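PDB 2JFN: glutamate racemase from Escherichia coli, which belongs to the Asp/Glu/hydantoin racemase family and holds glutamic acid in a buried pocket between its two alpha/beta domains. Local coordinates for residues V26-V31 with G203-P208. Residues are numbered along the deposited sequence; the frame is centred on the assembly and turned at random.
Sequences VFDSGV and GCTHFP. With GLU (glutamic acid), chain B.
H206 meets V31 and D28 with different parts of its ring. Its CD2 packs 3.7 Å from V31 CG2, the two side chains crossing at about a right angle with the V31 carbonyl carbon over one ring face. Its CE1 comes within 3.3 Å of D28 OD1, the carboxylate and ring planes being 62° apart. No hydrogen bond joins the segments directly; the amino group of the bound glutamic acid does so instead. Its N lies in the imidazole plane and makes three bonds, to H206 ND1 at 2.8 Å, D28 OD2 at 2.8 Å and T205 OG1 at 2.7 Å, with D28 OD1 a weak further acceptor at 3.2 Å. With CG anti to the backbone N (chi1 -177°), D28 sends its carboxylate across to this nitrogen. Its OD1 also accepts from G30 N at 3.1 Å, 82° out of the carboxylate plane, forming an Asx turn, and from G33 N; both bonds should limit the group's rotation. T205 N donates to ligand O, and S29 OG donates to OE2 of the ligand's side-chain carboxylate. E170 OE1 is hydrogen-bonded to both H206 NE2 and V31 N, which should hold the imidazole's orientation. The pocket thus lies between two sheets, where the end of strand 21-28 faces the loop joining strand 199-202 to helix 211-217, with helix 163-174 packing against V31 and H206 and helix 33-43 against T205.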
loop_
_atom_site.group_PDB
_atom_site.type_symbol
_atom_site.label_atom_id
_atom_site.label_comp_id
_atom_site.label_asym_id
_atom_site.label_seq_id
_atom_site.Cartn_x
_atom_site.Cartn_y
_atom_site.Cartn_z
ATOM N N VAL A 26 1.250 -3.678 9.757
ATOM C CA VAL A 26 0.938 -3.162 8.433
ATOM C C VAL A 26 2.226 -2.429 8.029
ATOM O O VAL A 26 2.651 -1.485 8.707
ATOM C CB VAL A 26 -0.252 -2.180 8.445
ATOM C CG1 VAL A 26 -0.506 -1.669 7.035
ATOM C CG2 VAL A 26 -1.515 -2.888 8.980
ATOM N N PHE A 27 2.850 -2.890 6.947
ATOM C CA PHE A 27 4.109 -2.327 6.460
ATOM C C PHE A 27 4.049 -1.682 5.079
ATOM O O PHE A 27 3.327 -2.138 4.197
ATOM C CB PHE A 27 5.182 -3.419 6.412
ATOM C CG PHE A 27 6.443 -3.002 5.693
ATOM C CD1 PHE A 27 7.433 -2.275 6.354
ATOM C CD2 PHE A 27 6.611 -3.281 4.340
ATOM C CE1 PHE A 27 8.568 -1.829 5.676
ATOM C CE2 PHE A 27 7.744 -2.839 3.650
ATOM C CZ PHE A 27 8.722 -2.111 4.319
ATOM N N ASP A 28 4.830 -0.621 4.905
ATOM C CA ASP A 28 4.948 0.077 3.627
ATOM C C ASP A 28 6.249 0.852 3.646
ATOM O O ASP A 28 6.854 1.040 4.702
ATOM C CB ASP A 28 3.807 1.075 3.393
ATOM C CG ASP A 28 3.901 1.745 2.023
ATOM O OD1 ASP A 28 3.592 2.950 1.896
ATOM O OD2 ASP A 28 4.294 1.058 1.058
ATOM N N SER A 29 6.673 1.308 2.474
ATOM C CA SER A 29 7.887 2.100 2.353
ATOM C C SER A 29 7.611 3.506 2.909
ATOM O O SER A 29 8.518 4.182 3.395
ATOM C CB SER A 29 8.292 2.194 0.884
ATOM O OG SER A 29 7.239 2.765 0.131
ATOM N N GLY A 30 6.352 3.933 2.842
ATOM C CA GLY A 30 5.987 5.246 3.344
ATOM C C GLY A 30 4.601 5.334 3.953
ATOM O O GLY A 30 4.234 4.515 4.800
ATOM N N VAL A 31 3.815 6.317 3.517
ATOM C CA VAL A 31 2.470 6.506 4.050
ATOM C C VAL A 31 1.370 5.696 3.348
ATOM O O VAL A 31 0.270 5.567 3.880
ATOM C CB VAL A 31 2.051 8.013 4.030
ATOM C CG1 VAL A 31 3.004 8.837 4.892
ATOM C CG2 VAL A 31 2.047 8.552 2.600
ATOM N N GLY A 203 -2.972 0.923 -8.333
ATOM C CA GLY A 203 -2.012 -0.140 -8.083
ATOM C C GLY A 203 -0.812 0.286 -7.260
ATOM O O GLY A 203 0.275 -0.273 -7.377
ATOM N N CYS A 204 -1.012 1.309 -6.444
ATOM C CA CYS A 204 0.021 1.807 -5.549
ATOM C C CYS A 204 -0.767 2.164 -4.295
ATOM O O CYS A 204 -1.737 2.920 -4.368
ATOM C CB CYS A 204 0.698 3.042 -6.140
ATOM S SG CYS A 204 2.129 3.591 -5.203
ATOM N N THR A 205 -0.380 1.614 -3.147
ATOM C CA THR A 205 -1.120 1.891 -1.916
ATOM C C THR A 205 -1.098 3.366 -1.512
ATOM O O THR A 205 -1.855 3.793 -0.638
ATOM C CB THR A 205 -0.618 1.014 -0.737
ATOM O OG1 THR A 205 0.727 1.373 -0.398
ATOM C CG2 THR A 205 -0.653 -0.460 -1.128
ATOM N N HIS A 206 -0.233 4.150 -2.145
ATOM C CA HIS A 206 -0.184 5.585 -1.859
ATOM C C HIS A 206 -1.355 6.315 -2.529
ATOM O O HIS A 206 -1.868 7.315 -2.012
ATOM C CB HIS A 206 1.107 6.213 -2.398
ATOM C CG HIS A 206 2.249 6.213 -1.428
ATOM N ND1 HIS A 206 2.970 5.080 -1.118
ATOM C CD2 HIS A 206 2.822 7.224 -0.732
ATOM C CE1 HIS A 206 3.939 5.392 -0.276
ATOM N NE2 HIS A 206 3.871 6.687 -0.027
ATOM N N PHE A 207 -1.780 5.806 -3.681
ATOM C CA PHE A 207 -2.824 6.469 -4.457
ATOM C C PHE A 207 -4.213 6.634 -3.850
ATOM O O PHE A 207 -4.824 7.685 -4.024
ATOM C CB PHE A 207 -2.888 5.842 -5.861
ATOM C CG PHE A 207 -1.591 5.973 -6.641
ATOM C CD1 PHE A 207 -1.424 5.317 -7.862
ATOM C CD2 PHE A 207 -0.529 6.737 -6.143
ATOM C CE1 PHE A 207 -0.225 5.415 -8.573
ATOM C CE2 PHE A 207 0.674 6.841 -6.847
ATOM C CZ PHE A 207 0.826 6.179 -8.062
ATOM N N PRO A 208 -4.737 5.619 -3.134
ATOM C CA PRO A 208 -6.072 5.808 -2.553
ATOM C C PRO A 208 -6.109 7.053 -1.655
ATOM O O PRO A 208 -7.163 7.658 -1.455
ATOM C CB PRO A 208 -6.287 4.518 -1.765
ATOM C CG PRO A 208 -5.581 3.507 -2.605
ATOM C CD PRO A 208 -4.279 4.226 -2.951
HETATM N N GLU B . 3.161 2.303 -1.222
HETATM C CA GLU B . 3.856 2.222 -2.510
HETATM C C GLU B . 3.545 0.880 -3.144
HETATM O O GLU B . 2.373 0.369 -3.020
HETATM C CB GLU B . 5.370 2.376 -2.293
HETATM C CG GLU B . 5.967 3.356 -3.328
HETATM C CD GLU B . 7.489 3.291 -3.326
HETATM O OE1 GLU B . 8.109 3.475 -4.370
HETATM O OE2 GLU B . 8.110 3.065 -2.283
HETATM O OXT GLU B . 4.439 0.263 -3.811
#